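Local coordinates for protein amide synthase (Vibrio cholerae, PDB 1L5A) that serves as a nonribosomal peptide synthetase condensation enzyme, an amide synthase associated with vibriobactin biosynthesis, at residues 206-212 with 377-383; 90-96 with 119-123; 15-20 with 201-205. All blocks are in the same frame, centred on the assembly; numbering follows the deposited sequence.

Contact 1 of 3, residues 206-212 with 377-383; sequences SHAVSLS and DITADLA
Residues 208-212 and 377-381 run antiparallel (167° between their directions, axes 4.7 Å apart), with Val209 and Ala380 forming a hydrogen-bonded pair in which Val209 N reaches Ala380 O at 2.9 Å and Ala380 N returns to Val209 O. Beyond the strand ends, the amide of Leu382 bonds to His207 O. CG of Asp381 is turned away from its backbone N (chi1 156°), which carries OD1 to His207 N at 3.0 Å in a nearly straight bond. From the opposite face of the carboxylate plane Ala383 N also donates to OD1, closing an Asx turn, while OD2 is taken by Ser384 and Tyr201. The pairing places strand 208-214 at an edge, within this chain, of the mixed sheet that also holds strand 362-368, and helix 387-409 covers the face bearing Val209 and Ala380. There Val209 CG2 lies 4.1 Å from Ala380 CB, and Val209 CG1 meets Leu382 CD1 at 3.8 Å, valine and leucine crossing at about a right angle. Leu382 CD1 also touches the His207 ring edge. On the other face, Ser210 OG and Thr379 OG1 share a hydrogen bond of 2.8 Å. Ser212 OG donates to Asp377 OD1, which Arg367 also salt-bridges.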
ATOM      1  N   SER A 206      33.910   8.845  26.156  1.00 39.23           N
ATOM      2  CA  SER A 206      32.632   8.715  26.850  1.00 40.04           C
ATOM      3  C   SER A 206      32.812   8.323  28.322  1.00 36.91           C
ATOM      4  O   SER A 206      33.701   7.558  28.652  1.00 41.35           O
ATOM      5  CB  SER A 206      31.785   7.663  26.162  1.00 40.07           C
ATOM      6  OG  SER A 206      30.702   7.307  26.996  1.00 54.40           O
ATOM      7  N   HIS A 207      31.956   8.842  29.193  1.00 31.78           N
ATOM      8  CA  HIS A 207      32.006   8.559  30.622  1.00 34.49           C
ATOM      9  C   HIS A 207      30.557   8.475  31.068  1.00 37.50           C
ATOM     10  O   HIS A 207      29.942   9.485  31.388  1.00 48.27           O
ATOM     11  CB  HIS A 207      32.721   9.700  31.372  1.00 42.23           C
ATOM     12  CG  HIS A 207      32.789   9.512  32.857  1.00 42.86           C
ATOM     13  ND1 HIS A 207      33.798   8.801  33.475  1.00 44.62           N
ATOM     14  CD2 HIS A 207      31.963   9.928  33.847  1.00 46.59           C
ATOM     15  CE1 HIS A 207      33.591   8.788  34.782  1.00 41.82           C
ATOM     16  NE2 HIS A 207      32.484   9.464  35.034  1.00 47.12           N
ATOM     17  N   ALA A 208      30.017   7.262  31.108  1.00 39.49           N
ATOM     18  CA  ALA A 208      28.612   7.049  31.457  1.00 37.62           C
ATOM     19  C   ALA A 208      28.255   6.938  32.928  1.00 35.47           C
ATOM     20  O   ALA A 208      28.971   6.322  33.705  1.00 43.28           O
ATOM     21  CB  ALA A 208      28.088   5.805  30.716  1.00 37.85           C
ATOM     22  N   VAL A 209      27.134   7.541  33.295  1.00 28.87           N
ATOM     23  CA  VAL A 209      26.632   7.475  34.656  1.00 37.52           C
ATOM     24  C   VAL A 209      25.147   7.112  34.566  1.00 41.01           C
ATOM     25  O   VAL A 209      24.481   7.423  33.577  1.00 42.95           O
ATOM     26  CB  VAL A 209      26.826   8.824  35.427  1.00 39.00           C
ATOM     27  CG1 VAL A 209      28.325   9.057  35.680  1.00 32.06           C
ATOM     28  CG2 VAL A 209      26.220   9.994  34.642  1.00 33.89           C
ATOM     29  N   SER A 210      24.624   6.445  35.588  1.00 42.14           N
ATOM     30  CA  SER A 210      23.229   6.042  35.548  1.00 43.24           C
ATOM     31  C   SER A 210      22.588   5.775  36.903  1.00 43.81           C
ATOM     32  O   SER A 210      23.269   5.572  37.907  1.00 42.19           O
ATOM     33  CB  SER A 210      23.081   4.806  34.664  1.00 40.88           C
ATOM     34  OG  SER A 210      21.717   4.518  34.467  1.00 48.97           O
ATOM     35  N   LEU A 211      21.258   5.789  36.908  1.00 46.38           N
ATOM     36  CA  LEU A 211      20.462   5.553  38.102  1.00 47.07           C
ATOM     37  C   LEU A 211      19.152   4.931  37.651  1.00 48.31           C
ATOM     38  O   LEU A 211      18.619   5.293  36.603  1.00 46.74           O
ATOM     39  CB  LEU A 211      20.172   6.865  38.815  1.00 48.15           C
ATOM     40  CG  LEU A 211      20.144   6.761  40.333  1.00 57.42           C
ATOM     41  CD1 LEU A 211      21.584   6.572  40.827  1.00 56.37           C
ATOM     42  CD2 LEU A 211      19.517   8.017  40.935  1.00 55.97           C
ATOM     43  N   SER A 212      18.634   3.996  38.443  1.00 49.65           N
ATOM     44  CA  SER A 212      17.391   3.320  38.107  1.00 47.70           C
ATOM     45  C   SER A 212      16.331   3.564  39.157  1.00 52.28           C
ATOM     46  O   SER A 212      16.600   3.462  40.355  1.00 50.60           O
ATOM     47  CB  SER A 212      17.620   1.814  37.973  1.00 47.87           C
ATOM     48  OG  SER A 212      18.592   1.526  36.982  1.00 55.61           O
ATOM     49  N   ASP A 377      15.557   4.159  33.652  1.00 40.73           N
ATOM     50  CA  ASP A 377      16.991   4.328  33.795  1.00 37.24           C
ATOM     51  C   ASP A 377      17.370   5.665  33.196  1.00 42.95           C
ATOM     52  O   ASP A 377      17.093   5.913  32.020  1.00 41.23           O
ATOM     53  CB  ASP A 377      17.751   3.237  33.051  1.00 40.53           C
ATOM     54  CG  ASP A 377      17.374   1.849  33.501  1.00 46.27           C
ATOM     55  OD1 ASP A 377      17.134   1.655  34.713  1.00 44.74           O
ATOM     56  OD2 ASP A 377      17.338   0.944  32.635  1.00 53.30           O
ATOM     57  N   ILE A 378      17.995   6.525  34.001  1.00 40.47           N
ATOM     58  CA  ILE A 378      18.434   7.831  33.523  1.00 38.49           C
ATOM     59  C   ILE A 378      19.948   7.753  33.356  1.00 36.99           C
ATOM     60  O   ILE A 378      20.682   7.766  34.330  1.00 44.91           O
ATOM     61  CB  ILE A 378      18.086   8.944  34.525  1.00 39.82           C
ATOM     62  CG1 ILE A 378      16.636   8.796  34.994  1.00 44.07           C
ATOM     63  CG2 ILE A 378      18.275  10.301  33.880  1.00 36.38           C
ATOM     64  CD1 ILE A 378      15.631   8.844  33.888  1.00 52.40           C
ATOM     65  N   THR A 379      20.408   7.669  32.116  1.00 36.36           N
ATOM     66  CA  THR A 379      21.831   7.567  31.817  1.00 32.88           C
ATOM     67  C   THR A 379      22.370   8.766  31.033  1.00 38.78           C
ATOM     68  O   THR A 379      21.758   9.218  30.064  1.00 36.45           O
ATOM     69  CB  THR A 379      22.098   6.314  30.997  1.00 34.63           C
ATOM     70  OG1 THR A 379      21.772   5.170  31.789  1.00 45.81           O
ATOM     71  CG2 THR A 379      23.547   6.252  30.551  1.00 28.07           C
ATOM     72  N   ALA A 380      23.526   9.270  31.454  1.00 38.74           N
ATOM     73  CA  ALA A 380      24.142  10.404  30.786  1.00 34.98           C
ATOM     74  C   ALA A 380      25.612  10.144  30.551  1.00 35.30           C
ATOM     75  O   ALA A 380      26.251   9.429  31.313  1.00 38.16           O
ATOM     76  CB  ALA A 380      23.977  11.661  31.620  1.00 34.57           C
ATOM     77  N   ASP A 381      26.130  10.713  29.472  1.00 32.50           N
ATOM     78  CA  ASP A 381      27.540  10.608  29.147  1.00 34.70           C
ATOM     79  C   ASP A 381      28.113  11.958  29.577  1.00 34.14           C
ATOM     80  O   ASP A 381      27.911  12.972  28.909  1.00 33.53           O
ATOM     81  CB  ASP A 381      27.732  10.409  27.646  1.00 27.30           C
ATOM     82  CG  ASP A 381      29.103  10.857  27.175  1.00 37.39           C
ATOM     83  OD1 ASP A 381      30.057  10.803  27.985  1.00 33.66           O
ATOM     84  OD2 ASP A 381      29.225  11.257  25.992  1.00 30.45           O
ATOM     85  N   LEU A 382      28.817  11.974  30.698  1.00 33.35           N
ATOM     86  CA  LEU A 382      29.366  13.228  31.207  1.00 37.77           C
ATOM     87  C   LEU A 382      30.296  13.974  30.251  1.00 35.17           C
ATOM     88  O   LEU A 382      30.533  15.166  30.424  1.00 36.31           O
ATOM     89  CB  LEU A 382      30.043  12.991  32.563  1.00 36.77           C
ATOM     90  CG  LEU A 382      29.015  12.511  33.604  1.00 42.67           C
ATOM     91  CD1 LEU A 382      29.593  12.556  35.007  1.00 42.38           C
ATOM     92  CD2 LEU A 382      27.783  13.412  33.532  1.00 41.05           C
ATOM     93  N   ALA A 383      30.785  13.284  29.225  1.00 32.44           N
ATOM     94  CA  ALA A 383      31.672  13.899  28.245  1.00 31.72           C
ATOM     95  C   ALA A 383      30.886  14.656  27.167  1.00 33.90           C
ATOM     96  O   ALA A 383      31.468  15.339  26.329  1.00 34.22           O
ATOM     97  CB  ALA A 383      32.535  12.831  27.594  1.00 29.65           C
TER

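Contact 2 of 3, residues 90-96 with 119-123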
ATOM      1  N   ILE A  90      34.463 -14.480  28.420  1.00 37.53           N
ATOM      2  CA  ILE A  90      33.469 -13.554  27.918  1.00 39.85           C
ATOM      3  C   ILE A  90      34.101 -12.160  27.865  1.00 40.46           C
ATOM      4  O   ILE A  90      33.944 -11.428  26.878  1.00 37.42           O
ATOM      5  CB  ILE A  90      32.206 -13.552  28.801  1.00 36.47           C
ATOM      6  CG1 ILE A  90      31.436 -14.858  28.574  1.00 37.32           C
ATOM      7  CG2 ILE A  90      31.337 -12.345  28.469  1.00 36.15           C
ATOM      8  CD1 ILE A  90      30.147 -14.996  29.352  1.00 27.36           C
ATOM      9  N   GLU A  91      34.837 -11.805  28.913  1.00 36.96           N
ATOM     10  CA  GLU A  91      35.482 -10.497  28.959  1.00 43.68           C
ATOM     11  C   GLU A  91      36.547 -10.463  27.890  1.00 46.66           C
ATOM     12  O   GLU A  91      36.795  -9.433  27.279  1.00 52.18           O
ATOM     13  CB  GLU A  91      36.117 -10.253  30.327  1.00 46.48           C
ATOM     14  CG  GLU A  91      36.815  -8.910  30.489  1.00 52.59           C
ATOM     15  CD  GLU A  91      35.890  -7.707  30.305  1.00 59.53           C
ATOM     16  OE1 GLU A  91      34.684  -7.790  30.640  1.00 55.96           O
ATOM     17  OE2 GLU A  91      36.383  -6.655  29.843  1.00 64.33           O
ATOM     18  N   GLN A  92      37.179 -11.599  27.646  1.00 46.82           N
ATOM     19  CA  GLN A  92      38.211 -11.634  26.631  1.00 48.46           C
ATOM     20  C   GLN A  92      37.613 -11.179  25.301  1.00 44.83           C
ATOM     21  O   GLN A  92      38.188 -10.347  24.608  1.00 43.46           O
ATOM     22  CB  GLN A  92      38.783 -13.046  26.506  1.00 55.97           C
ATOM     23  CG  GLN A  92      39.831 -13.195  25.422  1.00 65.80           C
ATOM     24  CD  GLN A  92      40.999 -12.250  25.614  1.00 72.53           C
ATOM     25  OE1 GLN A  92      41.692 -12.304  26.633  1.00 70.92           O
ATOM     26  NE2 GLN A  92      41.224 -11.374  24.634  1.00 68.54           N
ATOM     27  N   ASP A  93      36.447 -11.706  24.948  1.00 43.64           N
ATOM     28  CA  ASP A  93      35.840 -11.318  23.683  1.00 41.86           C
ATOM     29  C   ASP A  93      35.427  -9.845  23.695  1.00 43.61           C
ATOM     30  O   ASP A  93      35.575  -9.144  22.691  1.00 37.64           O
ATOM     31  CB  ASP A  93      34.652 -12.218  23.358  1.00 39.33           C
ATOM     32  CG  ASP A  93      33.947 -11.806  22.084  1.00 41.61           C
ATOM     33  OD1 ASP A  93      32.916 -11.107  22.186  1.00 42.54           O
ATOM     34  OD2 ASP A  93      34.423 -12.170  20.986  1.00 33.24           O
ATOM     35  N   LEU A  94      34.908  -9.374  24.823  1.00 37.34           N
ATOM     36  CA  LEU A  94      34.538  -7.971  24.932  1.00 39.25           C
ATOM     37  C   LEU A  94      35.775  -7.094  24.730  1.00 43.89           C
ATOM     38  O   LEU A  94      35.699  -6.025  24.141  1.00 51.88           O
ATOM     39  CB  LEU A  94      33.935  -7.681  26.302  1.00 30.53           C
ATOM     40  CG  LEU A  94      32.500  -8.180  26.434  1.00 30.83           C
ATOM     41  CD1 LEU A  94      31.987  -7.918  27.839  1.00 28.47           C
ATOM     42  CD2 LEU A  94      31.627  -7.481  25.398  1.00 20.80           C
ATOM     43  N   GLN A  95      36.921  -7.551  25.212  1.00 50.32           N
ATOM     44  CA  GLN A  95      38.146  -6.789  25.066  1.00 51.78           C
ATOM     45  C   GLN A  95      38.881  -7.119  23.780  1.00 58.32           C
ATOM     46  O   GLN A  95      40.017  -6.684  23.602  1.00 66.68           O
ATOM     47  CB  GLN A  95      39.087  -7.055  26.244  1.00 50.71           C
ATOM     48  CG  GLN A  95      38.749  -6.309  27.530  1.00 53.28           C
ATOM     49  CD  GLN A  95      39.765  -6.575  28.643  1.00 49.64           C
ATOM     50  OE1 GLN A  95      40.960  -6.734  28.377  1.00 48.96           O
ATOM     51  NE2 GLN A  95      39.290  -6.609  29.895  1.00 41.06           N
ATOM     52  N   ARG A  96      38.271  -7.881  22.877  1.00 60.42           N
ATOM     53  CA  ARG A  96      38.997  -8.209  21.654  1.00 63.79           C
ATOM     54  C   ARG A  96      39.229  -6.954  20.814  1.00 68.49           C
ATOM     55  O   ARG A  96      38.547  -5.935  20.996  1.00 62.09           O
ATOM     56  CB  ARG A  96      38.266  -9.279  20.836  1.00 62.12           C
ATOM     57  CG  ARG A  96      37.359  -8.752  19.738  1.00 63.75           C
ATOM     58  CD  ARG A  96      36.127  -8.086  20.305  1.00 63.85           C
ATOM     59  NE  ARG A  96      35.234  -7.617  19.256  1.00 60.27           N
ATOM     60  CZ  ARG A  96      34.012  -7.154  19.475  1.00 57.96           C
ATOM     61  NH1 ARG A  96      33.537  -7.107  20.709  1.00 53.56           N
ATOM     62  NH2 ARG A  96      33.275  -6.718  18.460  1.00 64.36           N
ATOM     63  N   LEU A 119      25.320 -20.934  30.540  1.00 31.01           N
ATOM     64  CA  LEU A 119      25.597 -19.549  30.209  1.00 29.15           C
ATOM     65  C   LEU A 119      25.787 -19.394  28.713  1.00 30.02           C
ATOM     66  O   LEU A 119      26.689 -19.997  28.141  1.00 29.86           O
ATOM     67  CB  LEU A 119      26.858 -19.064  30.917  1.00 29.20           C
ATOM     68  CG  LEU A 119      27.060 -17.555  30.832  1.00 26.98           C
ATOM     69  CD1 LEU A 119      25.859 -16.872  31.456  1.00 27.75           C
ATOM     70  CD2 LEU A 119      28.341 -17.156  31.549  1.00 35.59           C
ATOM     71  N   ILE A 120      24.927 -18.593  28.091  1.00 26.10           N
ATOM     72  CA  ILE A 120      25.004 -18.324  26.662  1.00 27.26           C
ATOM     73  C   ILE A 120      25.451 -16.889  26.451  1.00 30.46           C
ATOM     74  O   ILE A 120      24.878 -15.954  27.020  1.00 32.60           O
ATOM     75  CB  ILE A 120      23.646 -18.461  25.980  1.00 31.25           C
ATOM     76  CG1 ILE A 120      23.202 -19.917  25.987  1.00 32.97           C
ATOM     77  CG2 ILE A 120      23.736 -17.949  24.560  1.00 21.38           C
ATOM     78  CD1 ILE A 120      21.723 -20.074  25.765  1.00 32.72           C
ATOM     79  N   TYR A 121      26.462 -16.725  25.617  1.00 24.81           N
ATOM     80  CA  TYR A 121      27.003 -15.419  25.318  1.00 30.26           C
ATOM     81  C   TYR A 121      26.909 -15.174  23.816  1.00 32.78           C
ATOM     82  O   TYR A 121      27.434 -15.945  23.006  1.00 33.14           O
ATOM     83  CB  TYR A 121      28.471 -15.336  25.775  1.00 25.26           C
ATOM     84  CG  TYR A 121      29.202 -14.097  25.319  1.00 27.32           C
ATOM     85  CD1 TYR A 121      28.918 -12.836  25.870  1.00 33.36           C
ATOM     86  CD2 TYR A 121      30.178 -14.176  24.335  1.00 31.16           C
ATOM     87  CE1 TYR A 121      29.605 -11.678  25.439  1.00 31.09           C
ATOM     88  CE2 TYR A 121      30.870 -13.035  23.898  1.00 36.24           C
ATOM     89  CZ  TYR A 121      30.581 -11.795  24.453  1.00 39.37           C
ATOM     90  OH  TYR A 121      31.282 -10.694  24.011  1.00 38.20           O
ATOM     91  N   THR A 122      26.244 -14.083  23.459  1.00 30.89           N
ATOM     92  CA  THR A 122      26.068 -13.700  22.068  1.00 29.59           C
ATOM     93  C   THR A 122      26.633 -12.303  21.854  1.00 29.60           C
ATOM     94  O   THR A 122      26.313 -11.393  22.599  1.00 32.80           O
ATOM     95  CB  THR A 122      24.588 -13.671  21.726  1.00 22.66           C
ATOM     96  OG1 THR A 122      24.030 -14.955  22.005  1.00 33.50           O
ATOM     97  CG2 THR A 122      24.376 -13.315  20.255  1.00 15.35           C
ATOM     98  N   ARG A 123      27.468 -12.131  20.842  1.00 26.00           N
ATOM     99  CA  ARG A 123      28.021 -10.821  20.556  1.00 29.91           C
ATOM    100  C   ARG A 123      28.040 -10.519  19.081  1.00 28.88           C
ATOM    101  O   ARG A 123      28.383 -11.368  18.258  1.00 24.28           O
ATOM    102  CB  ARG A 123      29.453 -10.688  21.037  1.00 34.37           C
ATOM    103  CG  ARG A 123      30.172  -9.514  20.361  1.00 31.02           C
ATOM    104  CD  ARG A 123      31.608  -9.845  20.069  1.00 34.32           C
ATOM    105  NE  ARG A 123      31.851  -9.962  18.640  1.00 41.33           N
ATOM    106  CZ  ARG A 123      32.920 -10.539  18.107  1.00 47.61           C
ATOM    107  NH1 ARG A 123      33.861 -11.060  18.889  1.00 47.97           N
ATOM    108  NH2 ARG A 123      33.043 -10.605  16.789  1.00 54.99           N
TER
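Apolar packing begins with Ile90 and Leu119, whose side chains reach toward each other tip to tip, CD1 of the isoleucine 3.6 Å from CD2 of the leucine. The CG2 branch of Ile90 sits over one face of the Tyr121 ring, 3.9 Å from its centroid, in a CH-pi contact. Leu94 adds CD2, 3.5 Å from Tyr121 OH, so Ile90 covers a ring face and Leu94, one turn on, meets the hydroxyl end.

The polar contacts converge on Asp93. With CG of Tyr121 anti to its backbone N (chi1 171°), the ring extends from the strand to the helix and brings OH to Asp93 OD1, the carboxylate lying at the ring's edge with its plane turned 76° from the ring. This bond is modelled very short and OD1 is crowded, so its exact length is doubtful. Asp93 OD2 forms a salt bridge with NH1 of Arg123; carboxylate and guanidinium are nearly coplanar, edge to edge, although this separation too is modelled implausibly short.

Stacking supplies the third kind of interaction. The guanidinium of Arg96 lies flat on that of Arg123, centres 3.8 Å apart and planes 9° from parallel, offset so that CZ of Arg96 faces NE of Arg123. The carboxylate of Asp93 beside the pair would probably offset part of their charge.

In the fold, residues 90-94 of helix 82-94 run almost parallel to residues 119-123 of strand 117-125, the axes of these segments 10.3 Å apart, while helix 131-150 packs against Ile120 and Thr122 on the opposite side of the sheet. The helix is the connection of a beta-alpha-beta crossover between the adjacent parallel strands 72-75 and 107-114, part of the layered alpha/beta architecture of the chloramphenicol acetyltransferase-like fold.

Contact 3 of 3, residues 15-20 with 201-205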
ATOM      1  N   TYR A  15      38.332   5.069  14.697  1.00 50.84           N
ATOM      2  CA  TYR A  15      38.846   4.626  15.991  1.00 53.81           C
ATOM      3  C   TYR A  15      38.870   3.110  15.943  1.00 55.76           C
ATOM      4  O   TYR A  15      38.109   2.446  16.654  1.00 61.24           O
ATOM      5  CB  TYR A  15      37.937   5.084  17.143  1.00 55.33           C
ATOM      6  CG  TYR A  15      37.493   6.531  17.079  1.00 59.58           C
ATOM      7  CD1 TYR A  15      36.448   6.924  16.235  1.00 63.42           C
ATOM      8  CD2 TYR A  15      38.123   7.511  17.845  1.00 61.66           C
ATOM      9  CE1 TYR A  15      36.045   8.257  16.154  1.00 63.17           C
ATOM     10  CE2 TYR A  15      37.727   8.853  17.772  1.00 62.86           C
ATOM     11  CZ  TYR A  15      36.690   9.217  16.921  1.00 66.34           C
ATOM     12  OH  TYR A  15      36.312  10.538  16.815  1.00 68.10           O
ATOM     13  N   PRO A  16      39.754   2.546  15.103  1.00 54.72           N
ATOM     14  CA  PRO A  16      39.963   1.111  14.864  1.00 57.14           C
ATOM     15  C   PRO A  16      40.377   0.318  16.094  1.00 64.97           C
ATOM     16  O   PRO A  16      39.887  -0.788  16.345  1.00 67.17           O
ATOM     17  CB  PRO A  16      41.056   1.097  13.807  1.00 55.79           C
ATOM     18  CG  PRO A  16      40.938   2.448  13.154  1.00 57.64           C
ATOM     19  CD  PRO A  16      40.717   3.334  14.325  1.00 48.80           C
ATOM     20  N   HIS A  17      41.295   0.890  16.856  1.00 68.43           N
ATOM     21  CA  HIS A  17      41.793   0.238  18.048  1.00 69.23           C
ATOM     22  C   HIS A  17      40.744   0.104  19.154  1.00 66.15           C
ATOM     23  O   HIS A  17      41.066  -0.334  20.255  1.00 68.78           O
ATOM     24  CB  HIS A  17      43.006   1.005  18.570  1.00 78.98           C
ATOM     25  CG  HIS A  17      42.708   2.432  18.911  1.00 92.27           C
ATOM     26  ND1 HIS A  17      42.159   3.314  18.005  1.00 97.07           N
ATOM     27  CD2 HIS A  17      42.870   3.127  20.063  1.00 94.68           C
ATOM     28  CE1 HIS A  17      41.993   4.490  18.584  1.00100.50           C
ATOM     29  NE2 HIS A  17      42.417   4.404  19.832  1.00100.79           N
ATOM     30  N   ILE A  18      39.499   0.485  18.894  1.00 59.71           N
ATOM     31  CA  ILE A  18      38.495   0.349  19.944  1.00 61.08           C
ATOM     32  C   ILE A  18      37.091  -0.023  19.469  1.00 62.28           C
ATOM     33  O   ILE A  18      36.595   0.489  18.461  1.00 59.71           O
ATOM     34  CB  ILE A  18      38.415   1.623  20.835  1.00 62.41           C
ATOM     35  CG1 ILE A  18      37.438   1.366  21.985  1.00 63.29           C
ATOM     36  CG2 ILE A  18      37.977   2.836  20.019  1.00 57.77           C
ATOM     37  CD1 ILE A  18      37.477   2.403  23.083  1.00 73.76           C
ATOM     38  N   ASN A  19      36.466  -0.932  20.214  1.00 64.13           N
ATOM     39  CA  ASN A  19      35.123  -1.417  19.914  1.00 64.19           C
ATOM     40  C   ASN A  19      34.081  -0.476  20.498  1.00 60.88           C
ATOM     41  O   ASN A  19      33.663  -0.639  21.637  1.00 59.96           O
ATOM     42  CB  ASN A  19      34.933  -2.831  20.488  1.00 63.76           C
ATOM     43  N   LEU A  20      33.656   0.498  19.702  1.00 57.66           N
ATOM     44  CA  LEU A  20      32.671   1.482  20.134  1.00 54.95           C
ATOM     45  C   LEU A  20      31.219   1.041  19.993  1.00 54.28           C
ATOM     46  O   LEU A  20      30.375   1.379  20.819  1.00 51.83           O
ATOM     47  CB  LEU A  20      32.852   2.769  19.335  1.00 50.17           C
ATOM     48  CG  LEU A  20      34.059   3.626  19.679  1.00 53.84           C
ATOM     49  CD1 LEU A  20      34.365   4.576  18.536  1.00 56.04           C
ATOM     50  CD2 LEU A  20      33.765   4.394  20.953  1.00 57.03           C
ATOM     51  N   TYR A 201      33.729  16.607  20.039  1.00 49.43           N
ATOM     52  CA  TYR A 201      33.272  15.423  20.736  1.00 49.46           C
ATOM     53  C   TYR A 201      34.028  14.182  20.308  1.00 46.19           C
ATOM     54  O   TYR A 201      34.003  13.811  19.148  1.00 48.27           O
ATOM     55  CB  TYR A 201      31.795  15.185  20.506  1.00 53.98           C
ATOM     56  CG  TYR A 201      31.318  14.003  21.301  1.00 54.75           C
ATOM     57  CD1 TYR A 201      31.431  14.000  22.692  1.00 55.60           C
ATOM     58  CD2 TYR A 201      30.795  12.875  20.671  1.00 51.67           C
ATOM     59  CE1 TYR A 201      31.041  12.905  23.440  1.00 63.77           C
ATOM     60  CE2 TYR A 201      30.398  11.770  21.409  1.00 59.79           C
ATOM     61  CZ  TYR A 201      30.524  11.793  22.796  1.00 62.61           C
ATOM     62  OH  TYR A 201      30.139  10.706  23.546  1.00 73.27           O
ATOM     63  N   ASP A 202      34.711  13.551  21.253  1.00 48.69           N
ATOM     64  CA  ASP A 202      35.460  12.336  20.968  1.00 49.18           C
ATOM     65  C   ASP A 202      34.676  11.171  21.571  1.00 51.09           C
ATOM     66  O   ASP A 202      34.606  11.022  22.790  1.00 43.27           O
ATOM     67  CB  ASP A 202      36.849  12.390  21.591  1.00 49.51           C
ATOM     68  CG  ASP A 202      37.683  11.180  21.236  1.00 59.40           C
ATOM     69  OD1 ASP A 202      37.104  10.080  21.092  1.00 57.64           O
ATOM     70  OD2 ASP A 202      38.918  11.324  21.109  1.00 65.53           O
ATOM     71  N   PRO A 203      34.091  10.326  20.711  1.00 52.44           N
ATOM     72  CA  PRO A 203      33.295   9.163  21.101  1.00 48.18           C
ATOM     73  C   PRO A 203      33.948   8.290  22.148  1.00 48.06           C
ATOM     74  O   PRO A 203      33.269   7.797  23.048  1.00 51.99           O
ATOM     75  CB  PRO A 203      33.106   8.418  19.785  1.00 53.91           C
ATOM     76  CG  PRO A 203      33.144   9.516  18.770  1.00 56.25           C
ATOM     77  CD  PRO A 203      34.289  10.352  19.252  1.00 53.49           C
ATOM     78  N   GLN A 204      35.263   8.096  22.041  1.00 47.04           N
ATOM     79  CA  GLN A 204      35.965   7.242  22.996  1.00 46.34           C
ATOM     80  C   GLN A 204      36.098   7.824  24.394  1.00 43.53           C
ATOM     81  O   GLN A 204      36.220   7.083  25.363  1.00 44.70           O
ATOM     82  CB  GLN A 204      37.347   6.836  22.469  1.00 46.85           C
ATOM     83  CG  GLN A 204      38.372   7.933  22.411  1.00 49.15           C
ATOM     84  CD  GLN A 204      39.663   7.486  21.720  1.00 57.37           C
ATOM     85  OE1 GLN A 204      40.313   6.508  22.139  1.00 50.22           O
ATOM     86  NE2 GLN A 204      40.045   8.207  20.658  1.00 46.28           N
ATOM     87  N   LEU A 205      36.059   9.142  24.524  1.00 42.60           N
ATOM     88  CA  LEU A 205      36.167   9.709  25.856  1.00 42.27           C
ATOM     89  C   LEU A 205      34.859   9.643  26.631  1.00 42.61           C
ATOM     90  O   LEU A 205      34.709  10.309  27.651  1.00 47.61           O
ATOM     91  CB  LEU A 205      36.655  11.143  25.786  1.00 35.18           C
ATOM     92  CG  LEU A 205      38.056  11.220  25.204  1.00 37.03           C
ATOM     93  CD1 LEU A 205      38.529  12.678  25.193  1.00 40.29           C
ATOM     94  CD2 LEU A 205      38.977  10.340  26.039  1.00 36.70           C
TER
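At the edge of the Tyr15 ring, near its plane, lies the amide nitrogen of Gln204, NE2 being 3.5 Å from CD2; the amide plane stands at a right angle to the ring. Pro203 approaches the same ring obliquely, near its hydroxyl end, with CD of the proline 3.5 Å from Tyr15 CZ. The imidazole of His17 meets Gln204 OE1 obliquely, its NE2 3.8 Å away, with ring and amide planes 62° apart.

The amide of Gln204 thus touches both aromatic rings, NE2 meeting Tyr15 and OE1 meeting His17. Its CG is placed between the backbone N and the carbonyl carbon (chi1 70°), and beyond that the chain is extended toward the type I turn formed by Tyr15 to Ile18. NE2 also makes a weak hydrogen bond with Asp202 OD2. Asp202 OD1 accepts from Gln204 N in an Asx turn, though the position of OD1 is uncertain. Leu20 packs on Pro203, CD1 to CB 4.2 Å, and both residues touch Arg11 of helix 6-14.

The contact joins the loop between helix 6-14 and strand 22-30 to the loop that leads into strand 208-214. No hydrogen bond crosses between the two segments: those that Asp202 accepts from Gln204 N and NE2 stay within one loop, and cohesion across the contact therefore probably rests mainly on van der Waals packing of Tyr15, Leu20, Pro203 and the glutamine.

The three contacts illustrate how two sheets of one chain are joined through the loops between them. Contact 2 packs helix 82-94 on the first sheet, which holds strands 22-30 and 117-125, and contact 1 lies in the second, with strands 208-214 and 374-381; their centres lie 23 Å apart and the nearest atoms about 14 Å. Contact 3 pairs the loop entering the first sheet at strand 22-30 with the loop entering the second at strand 208-214. It touches contact 1 directly, Tyr201 OH lying 2.7 Å from Asp381 OD2, but stops about 5 Å short of contact 2 at the nearest atoms. The HHxxxDG motif characteristic of condensation domains begins at the end of strand 117-125.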